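Local coordinates for putative PAS/PAC sensor protein (Nakamurella multipartita DSM 44233, PDB 6HMJ) that senses blue light through a flavin-bound light-oxygen-voltage domain and mediates RNA binding, probably through its ANTAR domain, to regulate translation, at residues A50-G63 with P73-A85. Numbering follows the deposited sequence.
Sequences AHLHPDDRLEWQAG and PVVVNHLLLTAEA
The N-terminal PAS domain lays the first turns of helix 54-70 against its edge strand 74-82, and the two are joined at the start of the helix by His-51, Asp-56, His-78 and Leu-81. The axes of the short segments 54-63 and 74-82 come within 7.8 Å and run at 138°, roughly antiparallel. Just before the helix, the carbonyl O of His-51 accepts from Leu-81 N at 2.7 Å. The CG of Leu-81 is anti to its own carbonyl carbon, which carries its isobutyl group alongside the backbone of Leu-52 and His-53.

Asp-56 turns its carboxylate to the strand. OD2 takes the amide of Leu-79 at 3.0 Å, from above the carboxylate plane, and also receives a weak bond from His-53 N. His-53, at the N-cap, uses ND1 to accept from Asp-55 N at 3.2 Å, and the capping box formed by His-53 and Asp-56 is thus tied to the strand as well.

His-78 is buried beneath these groups. Its chi1 of 64° sets the ring between backbone N and carbonyl carbon, where ND1 donates to Leu-79 O at 2.7 Å in the ring plane. NE2 is hydrogen-bonded to Thr-92 OG1 on the neighbouring strand 85-97, so both ring nitrogens are engaged and the ring's rotation is fixed. Leu-52 CD2 sits over one face, 4.2 Å from the ring centroid, in a CH-pi contact, while Trp-60 points its edge at the imidazole in an offset edge-to-face pair, planes at 88°. Trp-60 NE1 is also hydrogen-bonded to Thr-92 OG1.

Farther along, Val-76 CG1 packs on Trp-60 CD1 and the extended Glu-59 chain. At the far end Val-74 CG1 lies against Gly-63 CA, 3.8 Å away. This helix leads into the strand at one edge of the chain's five-stranded antiparallel sheet of order 2-1-5-4-3, the topology of the PAS fold.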
# COMPACT_ATOMS: atom_id res chain seq x y z
N ALA A 50 24.91 -54.12 -14.25
CA ALA A 50 23.70 -54.66 -13.66
C ALA A 50 22.89 -53.60 -12.93
O ALA A 50 21.68 -53.79 -12.72
CB ALA A 50 24.04 -55.81 -12.70
N HIS A 51 23.51 -52.49 -12.53
CA HIS A 51 22.80 -51.38 -11.91
C HIS A 51 22.47 -50.26 -12.89
O HIS A 51 21.89 -49.25 -12.48
CB HIS A 51 23.62 -50.81 -10.75
CG HIS A 51 23.80 -51.76 -9.61
ND1 HIS A 51 24.95 -52.49 -9.41
CD2 HIS A 51 22.96 -52.10 -8.60
CE1 HIS A 51 24.81 -53.24 -8.33
NE2 HIS A 51 23.62 -53.02 -7.82
N LEU A 52 22.82 -50.41 -14.16
CA LEU A 52 22.35 -49.51 -15.20
C LEU A 52 21.08 -50.06 -15.83
O LEU A 52 20.77 -51.25 -15.72
CB LEU A 52 23.41 -49.29 -16.29
CG LEU A 52 24.57 -48.33 -15.99
CD1 LEU A 52 25.35 -48.72 -14.75
CD2 LEU A 52 25.49 -48.26 -17.19
N HIS A 53 20.34 -49.18 -16.49
CA HIS A 53 19.14 -49.63 -17.17
C HIS A 53 19.52 -50.39 -18.44
O HIS A 53 20.47 -50.00 -19.12
CB HIS A 53 18.24 -48.45 -17.50
CG HIS A 53 16.88 -48.85 -17.99
ND1 HIS A 53 16.58 -49.00 -19.33
CD2 HIS A 53 15.74 -49.13 -17.32
CE1 HIS A 53 15.32 -49.36 -19.45
NE2 HIS A 53 14.78 -49.45 -18.25
N PRO A 54 18.80 -51.47 -18.77
CA PRO A 54 19.11 -52.22 -20.00
C PRO A 54 19.43 -51.34 -21.20
O PRO A 54 20.31 -51.68 -22.00
CB PRO A 54 17.84 -53.04 -20.23
CG PRO A 54 17.35 -53.33 -18.85
CD PRO A 54 17.75 -52.14 -17.98
N ASP A 55 18.73 -50.22 -21.33
CA ASP A 55 18.90 -49.36 -22.50
C ASP A 55 20.21 -48.58 -22.47
O ASP A 55 20.66 -48.12 -23.53
CB ASP A 55 17.72 -48.39 -22.60
CG ASP A 55 16.38 -49.10 -22.62
OD1 ASP A 55 16.34 -50.29 -22.98
OD2 ASP A 55 15.36 -48.46 -22.28
N ASP A 56 20.83 -48.42 -21.30
CA ASP A 56 22.10 -47.72 -21.21
C ASP A 56 23.31 -48.63 -21.39
O ASP A 56 24.41 -48.14 -21.66
CB ASP A 56 22.24 -47.02 -19.85
CG ASP A 56 21.00 -46.25 -19.45
OD1 ASP A 56 20.43 -45.53 -20.30
OD2 ASP A 56 20.59 -46.35 -18.27
N ARG A 57 23.12 -49.95 -21.25
CA ARG A 57 24.26 -50.86 -21.17
C ARG A 57 25.08 -50.83 -22.46
O ARG A 57 26.31 -50.83 -22.42
CB ARG A 57 23.78 -52.27 -20.87
CG ARG A 57 23.56 -52.53 -19.39
CD ARG A 57 22.57 -53.66 -19.16
NE ARG A 57 22.09 -53.71 -17.78
CZ ARG A 57 21.07 -54.46 -17.37
NH1 ARG A 57 20.42 -55.23 -18.23
NH2 ARG A 57 20.70 -54.43 -16.10
N LEU A 58 24.40 -50.81 -23.61
CA LEU A 58 25.11 -50.84 -24.89
C LEU A 58 25.93 -49.57 -25.10
O LEU A 58 27.09 -49.64 -25.52
CB LEU A 58 24.10 -51.04 -26.02
CG LEU A 58 23.45 -52.42 -26.08
CD1 LEU A 58 22.41 -52.49 -27.19
CD2 LEU A 58 24.49 -53.52 -26.28
N GLU A 59 25.35 -48.40 -24.81
CA GLU A 59 26.09 -47.16 -24.97
C GLU A 59 27.23 -47.07 -23.97
O GLU A 59 28.31 -46.55 -24.28
CB GLU A 59 25.16 -45.96 -24.80
CG GLU A 59 25.82 -44.62 -25.09
CD GLU A 59 24.95 -43.44 -24.69
OE1 GLU A 59 23.73 -43.64 -24.50
OE2 GLU A 59 25.49 -42.32 -24.54
N TRP A 60 27.01 -47.58 -22.76
CA TRP A 60 28.04 -47.55 -21.72
C TRP A 60 29.22 -48.44 -22.11
O TRP A 60 30.38 -48.02 -22.03
CB TRP A 60 27.42 -47.99 -20.39
CG TRP A 60 28.18 -47.56 -19.18
CD1 TRP A 60 27.98 -46.42 -18.46
CD2 TRP A 60 29.23 -48.27 -18.52
NE1 TRP A 60 28.86 -46.36 -17.40
CE2 TRP A 60 29.63 -47.49 -17.41
CE3 TRP A 60 29.88 -49.49 -18.75
CZ2 TRP A 60 30.65 -47.89 -16.55
CZ3 TRP A 60 30.89 -49.88 -17.90
CH2 TRP A 60 31.27 -49.08 -16.81
N GLN A 61 28.93 -49.67 -22.53
CA GLN A 61 29.98 -50.57 -23.00
C GLN A 61 30.79 -49.93 -24.13
O GLN A 61 32.03 -49.95 -24.11
CB GLN A 61 29.36 -51.88 -23.47
CG GLN A 61 29.20 -52.92 -22.38
CD GLN A 61 28.19 -54.01 -22.73
OE1 GLN A 61 27.73 -54.74 -21.86
NE2 GLN A 61 27.85 -54.13 -24.02
N ALA A 62 30.10 -49.34 -25.11
CA ALA A 62 30.80 -48.72 -26.23
C ALA A 62 31.70 -47.59 -25.76
O ALA A 62 32.85 -47.47 -26.21
CB ALA A 62 29.79 -48.21 -27.26
N GLY A 63 31.20 -46.74 -24.86
CA GLY A 63 32.02 -45.66 -24.34
C GLY A 63 33.26 -46.17 -23.64
O GLY A 63 34.34 -45.58 -23.74
N PRO A 73 38.59 -38.70 -23.90
CA PRO A 73 37.57 -38.75 -22.85
C PRO A 73 36.19 -39.05 -23.41
O PRO A 73 35.86 -38.70 -24.54
CB PRO A 73 37.64 -37.36 -22.22
CG PRO A 73 39.05 -36.94 -22.43
CD PRO A 73 39.45 -37.51 -23.77
N VAL A 74 35.37 -39.70 -22.59
CA VAL A 74 34.01 -40.09 -22.98
C VAL A 74 33.07 -39.83 -21.81
O VAL A 74 33.44 -40.04 -20.65
CB VAL A 74 33.95 -41.57 -23.40
CG1 VAL A 74 32.56 -41.93 -23.89
CG2 VAL A 74 35.00 -41.87 -24.46
N VAL A 75 31.86 -39.38 -22.12
CA VAL A 75 30.81 -39.20 -21.13
C VAL A 75 29.56 -39.93 -21.61
O VAL A 75 29.19 -39.83 -22.78
CB VAL A 75 30.50 -37.71 -20.87
CG1 VAL A 75 29.35 -37.56 -19.89
CG2 VAL A 75 31.74 -36.99 -20.36
N VAL A 76 28.91 -40.65 -20.70
CA VAL A 76 27.73 -41.44 -21.01
C VAL A 76 26.65 -41.11 -19.98
O VAL A 76 26.87 -41.30 -18.78
CB VAL A 76 28.02 -42.95 -21.02
CG1 VAL A 76 26.72 -43.74 -21.16
CG2 VAL A 76 28.98 -43.29 -22.15
N ASN A 77 25.50 -40.63 -20.45
CA ASN A 77 24.35 -40.40 -19.59
C ASN A 77 23.55 -41.69 -19.46
O ASN A 77 23.32 -42.39 -20.44
CB ASN A 77 23.47 -39.29 -20.17
CG ASN A 77 24.18 -37.96 -20.26
OD1 ASN A 77 25.18 -37.72 -19.58
ND2 ASN A 77 23.68 -37.08 -21.11
N HIS A 78 23.11 -41.98 -18.24
CA HIS A 78 22.42 -43.23 -17.96
C HIS A 78 21.67 -43.10 -16.64
O HIS A 78 21.62 -42.03 -16.03
CB HIS A 78 23.41 -44.40 -17.91
CG HIS A 78 24.41 -44.28 -16.80
ND1 HIS A 78 24.15 -44.73 -15.52
CD2 HIS A 78 25.66 -43.77 -16.77
CE1 HIS A 78 25.21 -44.50 -14.76
NE2 HIS A 78 26.13 -43.92 -15.49
N LEU A 79 21.07 -44.21 -16.21
CA LEU A 79 20.37 -44.30 -14.94
C LEU A 79 21.10 -45.23 -13.99
O LEU A 79 22.04 -45.94 -14.37
CB LEU A 79 18.94 -44.82 -15.16
CG LEU A 79 18.02 -44.06 -16.12
CD1 LEU A 79 16.66 -44.73 -16.17
CD2 LEU A 79 17.89 -42.60 -15.71
N LEU A 80 20.67 -45.21 -12.73
CA LEU A 80 21.13 -46.16 -11.72
C LEU A 80 19.90 -46.82 -11.12
O LEU A 80 19.01 -46.13 -10.62
CB LEU A 80 21.97 -45.48 -10.64
CG LEU A 80 23.37 -45.01 -11.06
CD1 LEU A 80 24.06 -44.30 -9.90
CD2 LEU A 80 24.23 -46.16 -11.56
N LEU A 81 19.85 -48.15 -11.18
CA LEU A 81 18.69 -48.89 -10.70
C LEU A 81 18.73 -49.04 -9.18
O LEU A 81 19.76 -49.42 -8.61
CB LEU A 81 18.62 -50.26 -11.37
CG LEU A 81 18.69 -50.19 -12.90
CD1 LEU A 81 18.74 -51.58 -13.50
CD2 LEU A 81 17.53 -49.38 -13.47
N THR A 82 17.60 -48.75 -8.53
CA THR A 82 17.48 -48.83 -7.08
C THR A 82 16.46 -49.89 -6.70
O THR A 82 15.31 -49.85 -7.17
CB THR A 82 17.06 -47.48 -6.49
OG1 THR A 82 17.85 -46.43 -7.07
CG2 THR A 82 17.25 -47.48 -4.98
N ALA A 83 16.87 -50.82 -5.84
CA ALA A 83 15.99 -51.91 -5.41
C ALA A 83 14.75 -51.35 -4.73
O ALA A 83 14.84 -50.71 -3.67
CB ALA A 83 16.74 -52.85 -4.47
N GLU A 84 13.59 -51.58 -5.34
CA GLU A 84 12.30 -51.13 -4.80
C GLU A 84 12.21 -49.60 -4.75
O GLU A 84 11.57 -49.03 -3.87
CB GLU A 84 12.05 -51.71 -3.40
CG GLU A 84 12.07 -53.22 -3.34
CD GLU A 84 11.64 -53.75 -1.99
OE1 GLU A 84 11.12 -52.96 -1.17
OE2 GLU A 84 11.84 -54.96 -1.73
N ALA A 85 12.86 -48.93 -5.71
CA ALA A 85 12.75 -47.49 -5.83
C ALA A 85 13.03 -47.10 -7.28
O ALA A 85 13.67 -47.85 -8.02
CB ALA A 85 13.71 -46.76 -4.88
O HOH W 1 25.54 -39.21 -23.54